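Local coordinates for protein dihydrofolate reductase, putative (Aspergillus flavus, PDB 6DRS) that probably catalyses the NADPH-dependent reduction of dihydrofolate to tetrahydrofolate and binds a diaminoquinazoline-type antifolate together with its nicotinamide cofactor, at residues 47-52 with 77-82; 98-103 with 127-132; 133-138 with 162-167. One frame throughout, in Å; residues are numbered along the deposited sequence.

Interaction 1: 47-52 with 77-82; sequences VTTRPP and LGKRIN. With H8A (3-{[(3R)-7,9-diamino-3-methyl-2,3-dihydrofuro[2,3-f]quinazolin-4-yl]oxy}benzonitrile), chain G; SO4 (sulfate ion), chain D; SO4 (sulfate ion), chain E.
The guanidinium of Arg80 lies between Thr49 OG1 on one face, 3.2 Å above its plane, and CB of Leu77 on the opposite face, 3.7 Å above it; both sit toward the rim. The approach of Thr49 OG1 is packing over a face and not a hydrogen bond, because the angle at NE is poor; this hydroxyl is bonded to Ala45 O. The edges carry the polar partners. NE and NH2 take the carbonyl oxygen of Gly78 side-on, with that oxygen only 6° out of the guanidinium plane; the NH2 bond, 2.9 Å from Arg80 NH2 to Gly78 O, uses a lone pair of the carbonyl, whereas NE comes from above the carbonyl plane. On the far side of the group from Gly78 O, Arg80 NH1 donates to Thr48 OG1 at 2.7 Å, the hydroxyl tilted 22° from the plane.

This is where helix 38-49 ends, beside the type II turn of Leu77 to Arg80 that leads into strand 81-85 of the dihydrofolate reductase sheet. The turn brings the Gly78 carbonyl to the NE/NH2 edge of the guanidinium, and bends at chi2 and chi3 (-68°) curl the chain back to it. With NE, NH1 and NH2 all engaged, the group's rotation is fixed. NH1 also points to the nitrile of the bound inhibitor, a weak bond of 3.4 Å between Arg80 NH1 and H8A N21, while Leu77 packs CD2 on ring carbon C17 and CD1 on the nitrile.

On the outer side, Thr49 CG2 rests on Lys79 CB at 3.6 Å, placed there by a chi1 that sets this methyl anti to the backbone N. A water donates to both Thr49 O, 2.6 Å from its oxygen, and Lys79 O, tying helix end to turn through their backbones.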
# COMPACT_ATOMS: atom_id res chain seq x y z
N VAL A 47 1.36 -0.83 -8.96
CA VAL A 47 2.41 -0.04 -8.37
C VAL A 47 3.22 -0.84 -7.34
O VAL A 47 4.44 -0.74 -7.34
CB VAL A 47 1.85 1.28 -7.82
CG1 VAL A 47 2.87 2.04 -6.98
CG2 VAL A 47 1.35 2.11 -9.00
N THR A 48 2.57 -1.61 -6.48
CA THR A 48 3.34 -2.26 -5.38
C THR A 48 4.11 -3.46 -5.93
O THR A 48 5.09 -3.89 -5.33
CB THR A 48 2.43 -2.71 -4.24
OG1 THR A 48 1.41 -3.54 -4.81
CG2 THR A 48 1.84 -1.57 -3.44
N THR A 49 3.67 -4.00 -7.06
CA THR A 49 4.31 -5.19 -7.67
C THR A 49 5.50 -4.79 -8.56
O THR A 49 6.54 -5.45 -8.53
CB THR A 49 3.29 -5.99 -8.48
OG1 THR A 49 2.18 -6.21 -7.60
CG2 THR A 49 3.85 -7.32 -8.93
N ARG A 50 5.35 -3.69 -9.30
CA ARG A 50 6.28 -3.28 -10.36
C ARG A 50 7.71 -3.10 -9.83
O ARG A 50 8.00 -2.13 -9.10
CB ARG A 50 5.77 -1.94 -10.91
CG ARG A 50 6.55 -1.45 -12.11
CD ARG A 50 6.05 -0.16 -12.74
NE ARG A 50 4.81 -0.45 -13.45
CZ ARG A 50 3.61 0.07 -13.15
NH1 ARG A 50 2.54 -0.32 -13.82
NH2 ARG A 50 3.49 0.98 -12.20
N PRO A 51 8.65 -3.98 -10.24
CA PRO A 51 10.08 -3.92 -9.85
C PRO A 51 10.76 -2.68 -10.46
O PRO A 51 10.46 -2.31 -11.60
CB PRO A 51 10.72 -5.16 -10.48
CG PRO A 51 9.55 -6.08 -10.73
CD PRO A 51 8.47 -5.12 -11.17
N PRO A 52 11.65 -2.03 -9.69
CA PRO A 52 12.37 -0.85 -10.19
C PRO A 52 13.50 -1.25 -11.15
O PRO A 52 14.05 -0.39 -11.83
CB PRO A 52 12.96 -0.19 -8.93
CG PRO A 52 13.15 -1.37 -7.97
CD PRO A 52 12.01 -2.32 -8.30
N LEU A 77 -0.17 -11.42 -0.23
CA LEU A 77 -0.48 -10.90 -1.58
C LEU A 77 0.65 -11.29 -2.56
O LEU A 77 1.85 -11.15 -2.25
CB LEU A 77 -0.62 -9.38 -1.44
CG LEU A 77 -1.95 -8.90 -0.83
CD1 LEU A 77 -1.89 -7.40 -0.59
CD2 LEU A 77 -3.11 -9.22 -1.77
N GLY A 78 0.27 -11.80 -3.73
CA GLY A 78 1.24 -12.40 -4.63
C GLY A 78 2.17 -11.40 -5.29
O GLY A 78 1.83 -10.22 -5.55
N LYS A 79 3.39 -11.90 -5.55
CA LYS A 79 4.36 -11.24 -6.40
C LYS A 79 5.01 -10.09 -5.65
O LYS A 79 5.67 -9.24 -6.28
CB LYS A 79 3.76 -10.75 -7.72
CG LYS A 79 3.41 -11.87 -8.68
CD LYS A 79 2.71 -11.43 -9.91
CE LYS A 79 2.19 -12.63 -10.67
NZ LYS A 79 2.16 -12.34 -12.12
N ARG A 80 4.85 -10.08 -4.33
CA ARG A 80 5.57 -9.13 -3.51
C ARG A 80 6.09 -9.84 -2.25
O ARG A 80 5.67 -10.94 -1.93
CB ARG A 80 4.64 -7.98 -3.13
CG ARG A 80 4.45 -6.93 -4.22
CD ARG A 80 3.04 -6.37 -4.18
NE ARG A 80 2.03 -7.36 -4.56
CZ ARG A 80 0.72 -7.14 -4.63
NH1 ARG A 80 0.21 -5.93 -4.41
NH2 ARG A 80 -0.09 -8.14 -4.93
N ILE A 81 7.00 -9.21 -1.55
CA ILE A 81 7.39 -9.67 -0.22
C ILE A 81 6.46 -8.98 0.79
O ILE A 81 6.39 -7.74 0.83
CB ILE A 81 8.86 -9.27 0.02
CG1 ILE A 81 9.80 -9.97 -0.97
CG2 ILE A 81 9.27 -9.52 1.47
CD1 ILE A 81 11.09 -9.23 -1.24
N ASN A 82 5.68 -9.76 1.53
CA ASN A 82 4.76 -9.22 2.49
C ASN A 82 5.47 -9.21 3.84
O ASN A 82 6.04 -10.23 4.25
CB ASN A 82 3.49 -10.06 2.55
CG ASN A 82 2.68 -10.01 1.27
OD1 ASN A 82 1.55 -9.52 1.30
ND2 ASN A 82 3.20 -10.55 0.17
C2 H8A G . -6.12 -2.07 -0.62
C3 H8A G . -6.15 -0.97 -1.48
C4 H8A G . -5.22 0.08 -1.32
C5 H8A G . -4.27 0.05 -0.26
C6 H8A G . -4.27 -1.09 0.57
C7 H8A G . -5.18 -2.09 0.40
C8 H8A G . -3.37 1.09 -0.15
O1 H8A G . -7.00 -3.09 -0.77
C10 H8A G . -4.31 2.16 -2.00
C14 H8A G . -6.68 -4.31 -1.34
C15 H8A G . -7.51 -5.42 -1.08
C16 H8A G . -7.21 -6.67 -1.65
C17 H8A G . -6.08 -6.81 -2.47
C18 H8A G . -5.22 -5.72 -2.76
N9 H8A G . -3.41 2.13 -1.00
N11 H8A G . -5.22 1.17 -2.14
N12 H8A G . -2.36 1.04 0.91
N13 H8A G . -4.39 3.27 -2.95
C19 H8A G . -5.54 -4.48 -2.17
C20 H8A G . -4.15 -5.88 -3.54
N21 H8A G . -3.16 -6.05 -4.20
C22 H8A G . -5.01 -3.14 1.40
C23 H8A G . -3.98 -2.50 2.33
O24 H8A G . -3.44 -1.36 1.63
C25 H8A G . -4.25 -4.28 0.76
S SO4 D . 4.51 -2.31 -16.28
O1 SO4 D . 5.14 -1.05 -16.74
O2 SO4 D . 4.62 -3.37 -17.32
O3 SO4 D . 3.06 -2.09 -16.05
O4 SO4 D . 5.18 -2.74 -15.03
S SO4 E . -1.29 -13.21 -7.35
O1 SO4 E . -2.28 -12.43 -8.14
O2 SO4 E . 0.07 -12.75 -7.71
O3 SO4 E . -1.42 -14.66 -7.65
O4 SO4 E . -1.55 -12.97 -5.91
O HOH W 1 7.40 -6.97 -6.65

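Interaction 2: 98-103 with 127-132; sequences EELKEK and TDAIVS. With SO4 (sulfate ion), chain E.
One methyl of Leu100, CD2, makes the close part of this contact, lying 3.6 Å from OD1 of Asp128 and 3.8 Å from the backbone N of Ala129. Its CG stands anti to the backbone N (chi1 -177°), which extends the branch from the helix toward the strand, and the same methyl meets CB of Ala129 in an apolar pair at 4.3 Å. The two backbones come nearest at these residues, with 6.5 Å between Leu100 CA and Ala129 CA. Here helix 89-116 lies against strand 128-132 of the reductase sheet, and Val96, a turn earlier in the helix, continues the apolar surface over Ala129 and Val131.

Packing thins toward the strand's start, on the partly exposed side of Lys103. The aliphatic part of Lys103 is only brought to 4.5 Å, CG to CG2 of Thr127, and the bend at chi2 (73°) then turns the rest of the chain aside. Its ammonium ends on a sulfate, probably from the crystallisation liquor, with 2.7 Å between Lys103 NZ and SO4 O4. Thr127 OG1 is likewise engaged away from the helix, by the backbone N of Lys79.

No hydrogen bond links the two segments. The carboxylate of Asp128, although OD1 borders the leucine methyl, has its salt bridge from OD2 to Lys145, and Arg104 is a long, weak ion partner of OD1. Ala129 N is buried by the contact without a partner in the model, and the methyl over it cannot satisfy it: cohesion here is apolar, and the charged groups, Lys103 and Asp128, find their partners outside the two segments.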
# COMPACT_ATOMS: atom_id res chain seq x y z
N GLU A 98 1.62 -20.63 7.57
CA GLU A 98 0.59 -21.53 7.10
C GLU A 98 -0.09 -20.95 5.86
O GLU A 98 -0.33 -21.67 4.89
CB GLU A 98 -0.42 -21.76 8.23
CG GLU A 98 -1.17 -23.07 8.14
CD GLU A 98 -2.21 -23.19 9.25
OE1 GLU A 98 -1.82 -23.08 10.45
OE2 GLU A 98 -3.40 -23.36 8.92
N GLU A 99 -0.42 -19.66 5.92
CA GLU A 99 -1.15 -18.99 4.83
C GLU A 99 -0.25 -18.90 3.59
O GLU A 99 -0.70 -19.15 2.46
CB GLU A 99 -1.68 -17.63 5.31
CG GLU A 99 -2.89 -17.75 6.25
CD GLU A 99 -3.29 -16.46 6.95
OE1 GLU A 99 -2.69 -15.41 6.68
OE2 GLU A 99 -4.21 -16.50 7.79
N LEU A 100 1.02 -18.58 3.79
CA LEU A 100 2.03 -18.62 2.69
C LEU A 100 2.03 -19.98 1.96
O LEU A 100 1.94 -20.03 0.73
CB LEU A 100 3.41 -18.29 3.28
CG LEU A 100 4.55 -18.23 2.27
CD1 LEU A 100 4.17 -17.34 1.09
CD2 LEU A 100 5.83 -17.73 2.94
N LYS A 101 2.09 -21.07 2.72
CA LYS A 101 2.12 -22.44 2.17
C LYS A 101 0.86 -22.72 1.33
O LYS A 101 0.94 -23.37 0.27
CB LYS A 101 2.28 -23.46 3.31
CG LYS A 101 2.40 -24.92 2.89
CD LYS A 101 2.54 -25.88 4.05
CE LYS A 101 2.71 -27.30 3.56
NZ LYS A 101 3.16 -28.22 4.63
N GLU A 102 -0.29 -22.27 1.79
CA GLU A 102 -1.54 -22.44 1.02
C GLU A 102 -1.44 -21.62 -0.28
O GLU A 102 -1.86 -22.04 -1.38
CB GLU A 102 -2.70 -22.03 1.94
CG GLU A 102 -4.10 -22.29 1.42
CD GLU A 102 -4.29 -23.47 0.48
OE1 GLU A 102 -3.86 -24.60 0.85
OE2 GLU A 102 -4.86 -23.27 -0.62
N LYS A 103 -0.89 -20.41 -0.14
CA LYS A 103 -0.75 -19.49 -1.28
C LYS A 103 0.18 -20.12 -2.34
O LYS A 103 -0.11 -20.14 -3.55
CB LYS A 103 -0.23 -18.15 -0.75
CG LYS A 103 -0.02 -17.05 -1.78
CD LYS A 103 -1.29 -16.43 -2.32
CE LYS A 103 -0.99 -15.29 -3.28
NZ LYS A 103 -2.11 -15.03 -4.21
N THR A 127 7.00 -14.31 -4.51
CA THR A 127 6.02 -14.09 -3.42
C THR A 127 6.63 -14.61 -2.12
O THR A 127 7.06 -15.77 -2.07
CB THR A 127 4.75 -14.89 -3.71
OG1 THR A 127 4.28 -14.51 -5.00
CG2 THR A 127 3.68 -14.67 -2.66
N ASP A 128 6.66 -13.76 -1.10
CA ASP A 128 7.11 -14.19 0.21
C ASP A 128 6.29 -13.48 1.30
O ASP A 128 5.68 -12.44 1.05
CB ASP A 128 8.59 -13.88 0.40
CG ASP A 128 9.25 -14.68 1.52
OD1 ASP A 128 8.70 -15.74 1.91
OD2 ASP A 128 10.30 -14.23 2.01
N ALA A 129 6.33 -14.02 2.53
CA ALA A 129 5.78 -13.35 3.70
C ALA A 129 6.71 -13.58 4.88
O ALA A 129 7.13 -14.70 5.11
CB ALA A 129 4.40 -13.85 4.00
N ILE A 130 7.02 -12.51 5.60
CA ILE A 130 7.82 -12.61 6.80
C ILE A 130 7.21 -11.70 7.89
O ILE A 130 6.52 -10.72 7.60
CB ILE A 130 9.28 -12.25 6.52
CG1 ILE A 130 9.44 -10.76 6.21
CG2 ILE A 130 9.80 -13.09 5.37
CD1 ILE A 130 10.78 -10.41 5.57
N VAL A 131 7.52 -12.02 9.15
CA VAL A 131 6.89 -11.34 10.29
C VAL A 131 8.00 -10.70 11.12
O VAL A 131 8.93 -11.37 11.42
CB VAL A 131 6.11 -12.36 11.14
CG1 VAL A 131 5.47 -11.70 12.36
CG2 VAL A 131 5.09 -13.14 10.32
N SER A 132 7.89 -9.42 11.46
CA SER A 132 8.89 -8.69 12.20
C SER A 132 8.24 -8.04 13.42
O SER A 132 7.01 -7.90 13.47
CB SER A 132 9.52 -7.60 11.35
OG SER A 132 9.83 -8.12 10.06
S SO4 E . -1.29 -13.21 -7.35
O1 SO4 E . -2.28 -12.43 -8.14
O2 SO4 E . 0.07 -12.75 -7.71
O3 SO4 E . -1.42 -14.66 -7.65
O4 SO4 E . -1.55 -12.97 -5.91

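Interaction 3: 133-138 with 162-167; sequences SGLEAA and YATALG. With NAP (NADP nicotinamide-adenine-dinucleotide phosphate), chain H; SO4 (sulfate ion), chain B.
CD2 of Leu135 is pushed against the backbone of Thr164 and Ala165, joining the first turn of helix 135-146 to the Tyr162-Gly167 part of helix 159-167 in the dihydrofolate reductase fold. The two helices lie side by side against the mixed sheet, and strand 150-157 runs between them in the chain.

Most of the apolar contacts converge on CD2. Leu135 CD2 lies 3.4 Å from Ala165 CA, closer than usual for two carbons, which marks the fit as tight, and 3.3 Å from the backbone N of Ala165, a van der Waals contact and not a bond. The same Leu135 CD2 also meets Ala165 CB at 3.9 Å and Thr164 CG2 at 3.7 Å. A chi1 of 175° holds CG of Leu135 anti to its N and swings the isobutyl group across to the other helix; Ile61 of the sheet and Leu168 pack on the same side chain. Thr164 turns its methyl, not its hydroxyl, toward the leucine, and OG1 bonds back to the carbonyl of Glu160.

Polar contacts run to bound groups instead of across the helix pair. Gly134 is the N-cap of its helix, and the first two N-H groups that follow grip a sulfate, probably from the crystallisation liquor: Leu135 N to SO4 O4 at 2.8 Å, nearly straight at 168°, and Glu136 N to a second oxygen, O2. An anion at this position would suit the positive end of the helix dipole. The sulfate also closes on the contact itself, lying near the Thr164 methyl.

Cofactor contacts come from the first residue of each segment, Ser133 and Tyr162. The hydroxyl of Tyr162, which is hydrogen-bonded to Ile10 O, approaches the nicotinamide, with Tyr162 OH 3.6 Å from C4N of NADP; at the adenine end, Ser133 O lies 3.2 Å from C2A.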
# COMPACT_ATOMS: atom_id res chain seq x y z
N SER A 133 9.08 -7.59 14.34
CA SER A 133 8.68 -7.11 15.66
C SER A 133 8.48 -5.59 15.65
O SER A 133 8.12 -4.97 16.68
CB SER A 133 9.72 -7.50 16.67
OG SER A 133 10.93 -6.80 16.40
N GLY A 134 8.70 -4.97 14.50
CA GLY A 134 8.62 -3.53 14.38
C GLY A 134 8.89 -3.09 12.96
O GLY A 134 9.26 -3.90 12.09
N LEU A 135 8.69 -1.80 12.71
CA LEU A 135 8.90 -1.23 11.38
C LEU A 135 10.40 -1.17 11.07
O LEU A 135 10.82 -1.49 9.94
CB LEU A 135 8.30 0.17 11.30
CG LEU A 135 8.56 0.89 9.99
CD1 LEU A 135 7.82 0.22 8.85
CD2 LEU A 135 8.15 2.34 10.09
N GLU A 136 11.20 -0.73 12.03
CA GLU A 136 12.64 -0.67 11.83
C GLU A 136 13.15 -2.10 11.63
O GLU A 136 13.91 -2.37 10.71
CB GLU A 136 13.34 0.02 13.00
CG GLU A 136 13.55 1.52 12.78
CD GLU A 136 14.01 2.29 14.02
OE1 GLU A 136 14.90 1.79 14.73
OE2 GLU A 136 13.46 3.38 14.28
N ALA A 137 12.69 -3.01 12.49
CA ALA A 137 13.00 -4.43 12.39
C ALA A 137 12.61 -4.96 11.00
O ALA A 137 13.37 -5.72 10.42
CB ALA A 137 12.29 -5.20 13.48
N ALA A 138 11.42 -4.59 10.51
CA ALA A 138 10.95 -5.02 9.19
C ALA A 138 11.92 -4.56 8.09
O ALA A 138 12.31 -5.34 7.20
CB ALA A 138 9.54 -4.51 8.94
N TYR A 162 1.73 3.57 9.58
CA TYR A 162 2.01 4.85 8.89
C TYR A 162 2.59 5.86 9.90
O TYR A 162 3.55 6.59 9.59
CB TYR A 162 0.75 5.50 8.32
CG TYR A 162 0.14 4.86 7.10
CD1 TYR A 162 0.92 4.48 6.01
CD2 TYR A 162 -1.22 4.66 7.03
CE1 TYR A 162 0.34 3.91 4.89
CE2 TYR A 162 -1.81 4.08 5.92
CZ TYR A 162 -1.03 3.73 4.83
OH TYR A 162 -1.64 3.15 3.77
N ALA A 163 1.98 5.90 11.08
CA ALA A 163 2.42 6.79 12.14
C ALA A 163 3.88 6.49 12.45
O ALA A 163 4.69 7.42 12.55
CB ALA A 163 1.53 6.66 13.35
N THR A 164 4.23 5.21 12.56
CA THR A 164 5.62 4.81 12.82
C THR A 164 6.54 5.22 11.66
O THR A 164 7.62 5.80 11.89
CB THR A 164 5.77 3.31 13.08
OG1 THR A 164 4.83 2.96 14.09
CG2 THR A 164 7.16 2.96 13.58
N ALA A 165 6.12 4.96 10.42
CA ALA A 165 6.94 5.41 9.26
C ALA A 165 7.24 6.91 9.38
O ALA A 165 8.40 7.32 9.28
CB ALA A 165 6.27 5.07 7.95
N LEU A 166 6.22 7.72 9.66
CA LEU A 166 6.37 9.16 9.63
C LEU A 166 7.27 9.60 10.79
O LEU A 166 7.79 10.69 10.75
CB LEU A 166 4.99 9.82 9.70
CG LEU A 166 4.12 9.60 8.46
CD1 LEU A 166 2.68 10.00 8.74
CD2 LEU A 166 4.65 10.38 7.27
N GLY A 167 7.46 8.74 11.78
CA GLY A 167 8.24 9.09 12.95
C GLY A 167 9.67 8.59 12.87
O GLY A 167 10.46 8.86 13.77
PA NAP H . -2.47 -1.42 11.48
O1A NAP H . -2.70 -2.04 10.13
O2A NAP H . -1.59 -0.27 11.81
O5B NAP H . -2.09 -2.62 12.50
C5B NAP H . -2.06 -2.48 13.93
C4B NAP H . -1.33 -3.71 14.43
O4B NAP H . 0.02 -3.67 13.97
C3B NAP H . -1.20 -3.79 15.95
O3B NAP H . -2.37 -4.40 16.52
C2B NAP H . 0.04 -4.65 16.11
O2B NAP H . -0.26 -6.00 15.76
C1B NAP H . 0.92 -4.19 14.96
N9A NAP H . 1.79 -3.11 15.37
C8A NAP H . 1.42 -1.82 15.23
N7A NAP H . 2.41 -1.02 15.68
C5A NAP H . 3.43 -1.79 16.11
C6A NAP H . 4.76 -1.54 16.70
N6A NAP H . 5.14 -0.27 16.88
N1A NAP H . 5.56 -2.58 17.03
C2A NAP H . 5.13 -3.83 16.82
N3A NAP H . 3.92 -4.13 16.28
C4A NAP H . 3.02 -3.18 15.91
O3 NAP H . -3.98 -1.19 12.08
PN NAP H . -4.91 0.15 12.05
O1N NAP H . -4.12 1.37 12.27
O2N NAP H . -6.03 -0.24 12.99
O5D NAP H . -5.48 0.13 10.56
C5D NAP H . -6.22 -0.97 10.08
C4D NAP H . -7.36 -0.29 9.35
O4D NAP H . -6.80 0.61 8.40
C3D NAP H . -8.28 -1.22 8.60
O3D NAP H . -9.61 -0.64 8.68
C2D NAP H . -7.75 -1.13 7.19
O2D NAP H . -8.76 -1.43 6.26
C1D NAP H . -7.30 0.31 7.09
N1N NAP H . -6.27 0.51 6.05
C2N NAP H . -6.56 1.35 5.03
C3N NAP H . -5.65 1.58 3.98
C7N NAP H . -6.01 2.55 2.85
O7N NAP H . -5.18 2.85 1.99
N7N NAP H . -7.26 3.06 2.83
C4N NAP H . -4.43 0.88 4.00
C5N NAP H . -4.17 0.02 5.06
C6N NAP H . -5.11 -0.17 6.08
P2B NAP H . -0.61 -7.09 16.88
O1X NAP H . -1.95 -6.67 17.47
O2X NAP H . -0.83 -8.34 16.06
O3X NAP H . 0.57 -6.89 17.78
S SO4 B . 9.56 0.17 15.48
O1 SO4 B . 9.61 1.39 16.31
O2 SO4 B . 10.55 0.31 14.38
O3 SO4 B . 9.85 -0.99 16.35
O4 SO4 B . 8.21 -0.06 14.91

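In the fold
Interactions 1 and 2 are neighbours, with centres about 14 Å apart: strands 81-85 and 128-132 pair in the sheet, the probable hydrogen bond from Asn82 N to Asp128 O measures 2.7 Å, and one sulfate touches both contacts. Strand 128-132 then leads into helix 135-146, so interaction 3, centred about 20 Å from interaction 2, meets it where Ser132 OG packs on Ala138 CA at 3.4 Å. Interactions 1 and 3 do not touch, nearest atoms about 8 Å apart, yet they border the same pocket: Arg80 and Leu77 lie at the inhibitor's nitrile end, while Tyr162 touches both inhibitor and nicotinamide. Interaction 2 holds no pocket residue; the Lys103 side chain is about 9 Å from the inhibitor.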